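Local coordinates for Mlr6093 protein (Mesorhizobium loti, PDB 2QJ8) that is probably a zinc-dependent hydrolase of the succinylglutamate desuccinylase/aspartoacylase family, acting on amide or ester bonds, at residues G27-A32 / G116-R121. Numbering follows the deposited sequence.
Sequences GADCEA and GSVSER
D29 divides its carboxylate oxygens between a salt bridge to R121 and the first turn of helix 118-129. D29 OD1 receives both terminal nitrogens of R121, NH1 at 2.9 Å and NH2 at 3.1 Å. This end-on fork is only moderately straight (N-H...O 152° and 144°), and OD1 lies within the guanidinium plane although the flat groups are turned 65° apart. OD2 of D29 accepts the V118 backbone N at 2.8 Å through its syn lone pair, an acidic group at the helix start, where the S117 side chain, bonded to D102, makes no capping bond.

Further bonds fix the guanidinium's rotation: NH1 of R121 donates in its own plane to G116 O (2.9 Å), and NE reaches P25 O. G27 CA lies 3.4 Å above the centre of one face, where a side chain would collide with NH1; V118 CA lies against the opposite face, offset toward the rim. Water links A28 N to G116 O; a second accepts from NH2 of R121 within reach of E31 O.

Apolar contact is small: CG2 of V118, the branch anti to the backbone N, meets C30 SG at 3.6 Å.

A leucine replacing R121 would probably leave D29 OD1 without its cationic mate and G116 O without that donor. The chemistry implies a charge-paired junction tying the loop between strands 16-24 and 33-42 to the start of helix 118-129, whose dipole would likely favour an ionised D29.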
loop_
_atom_site.group_PDB
_atom_site.type_symbol
_atom_site.label_atom_id
_atom_site.label_comp_id
_atom_site.label_asym_id
_atom_site.label_seq_id
_atom_site.Cartn_x
_atom_site.Cartn_y
_atom_site.Cartn_z
ATOM N N GLY A 27 -4.378 -31.018 8.882
ATOM C CA GLY A 27 -5.506 -30.954 9.786
ATOM C C GLY A 27 -6.749 -30.988 8.942
ATOM O O GLY A 27 -6.694 -31.304 7.739
ATOM N N ALA A 28 -7.871 -30.661 9.574
ATOM C CA ALA A 28 -9.163 -30.744 8.941
ATOM C C ALA A 28 -9.404 -29.793 7.776
ATOM O O ALA A 28 -10.281 -30.070 6.981
ATOM C CB ALA A 28 -10.285 -30.556 10.003
ATOM N N ASP A 29 -8.658 -28.686 7.683
ATOM C CA ASP A 29 -8.892 -27.660 6.629
ATOM C C ASP A 29 -7.846 -27.587 5.508
ATOM O O ASP A 29 -8.128 -26.981 4.475
ATOM C CB ASP A 29 -9.127 -26.259 7.230
ATOM C CG ASP A 29 -8.016 -25.807 8.134
ATOM O OD1 ASP A 29 -7.038 -26.548 8.308
ATOM O OD2 ASP A 29 -8.124 -24.713 8.703
ATOM N N CYS A 30 -6.644 -28.133 5.712
ATOM C CA CYS A 30 -5.664 -28.200 4.623
ATOM C C CYS A 30 -4.518 -29.172 4.920
ATOM O O CYS A 30 -4.374 -29.648 6.039
ATOM C CB CYS A 30 -5.125 -26.815 4.244
ATOM S SG CYS A 30 -4.224 -26.067 5.514
ATOM N N GLU A 31 -3.703 -29.431 3.895
ATOM C CA GLU A 31 -2.547 -30.340 3.973
ATOM C C GLU A 31 -1.405 -29.727 4.796
ATOM O O GLU A 31 -1.498 -28.583 5.228
ATOM C CB GLU A 31 -2.057 -30.681 2.560
ATOM C CG GLU A 31 -3.087 -31.354 1.640
ATOM C CD GLU A 31 -3.504 -32.741 2.083
ATOM O OE1 GLU A 31 -2.693 -33.455 2.720
ATOM O OE2 GLU A 31 -4.656 -33.128 1.769
ATOM N N ALA A 32 -0.354 -30.506 5.058
ATOM C CA ALA A 32 0.798 -30.027 5.827
ATOM C C ALA A 32 1.450 -28.843 5.152
ATOM O O ALA A 32 1.430 -28.745 3.911
ATOM C CB ALA A 32 1.863 -31.147 6.027
ATOM N N GLY A 116 -6.584 -27.810 15.846
ATOM C CA GLY A 116 -7.452 -26.685 15.493
ATOM C C GLY A 116 -7.338 -26.403 14.012
ATOM O O GLY A 116 -6.758 -27.197 13.272
ATOM N N SER A 117 -7.871 -25.270 13.575
ATOM C CA SER A 117 -7.784 -24.845 12.174
ATOM C C SER A 117 -6.313 -24.504 11.777
ATOM O O SER A 117 -5.436 -24.444 12.638
ATOM C CB SER A 117 -8.667 -23.627 11.995
ATOM O OG SER A 117 -8.122 -22.603 12.790
ATOM N N VAL A 118 -6.047 -24.227 10.496
ATOM C CA VAL A 118 -4.644 -24.003 10.035
ATOM C C VAL A 118 -3.884 -22.942 10.843
ATOM O O VAL A 118 -2.775 -23.205 11.258
ATOM C CB VAL A 118 -4.496 -23.766 8.484
ATOM C CG1 VAL A 118 -5.130 -22.434 8.031
ATOM C CG2 VAL A 118 -3.013 -23.840 8.082
ATOM N N SER A 119 -4.482 -21.779 11.097
ATOM C CA SER A 119 -3.821 -20.721 11.900
ATOM C C SER A 119 -3.401 -21.201 13.295
ATOM O O SER A 119 -2.293 -20.904 13.759
ATOM C CB SER A 119 -4.704 -19.486 12.054
ATOM O OG SER A 119 -5.159 -19.059 10.789
ATOM N N GLU A 120 -4.276 -21.983 13.910
ATOM C CA GLU A 120 -4.057 -22.570 15.236
ATOM C C GLU A 120 -2.948 -23.624 15.241
ATOM O O GLU A 120 -2.188 -23.706 16.215
ATOM C CB GLU A 120 -5.351 -23.195 15.760
ATOM C CG GLU A 120 -6.531 -22.237 15.863
ATOM C CD GLU A 120 -7.737 -22.943 16.367
ATOM O OE1 GLU A 120 -7.867 -23.078 17.600
ATOM O OE2 GLU A 120 -8.568 -23.357 15.537
ATOM N N ARG A 121 -2.859 -24.432 14.170
ATOM C CA ARG A 121 -1.764 -25.415 14.033
ATOM C C ARG A 121 -0.415 -24.728 13.780
ATOM O O ARG A 121 0.615 -25.203 14.276
ATOM C CB ARG A 121 -2.045 -26.465 12.944
ATOM C CG ARG A 121 -3.332 -27.265 13.178
ATOM C CD ARG A 121 -3.428 -28.539 12.308
ATOM N NE ARG A 121 -3.373 -28.263 10.873
ATOM C CZ ARG A 121 -4.361 -27.758 10.139
ATOM N NH1 ARG A 121 -5.519 -27.436 10.675
ATOM N NH2 ARG A 121 -4.185 -27.568 8.843
HETATM O O HOH W 1 -7.354 -30.026 12.388
HETATM O O HOH W 2 -1.275 -27.620 7.909
#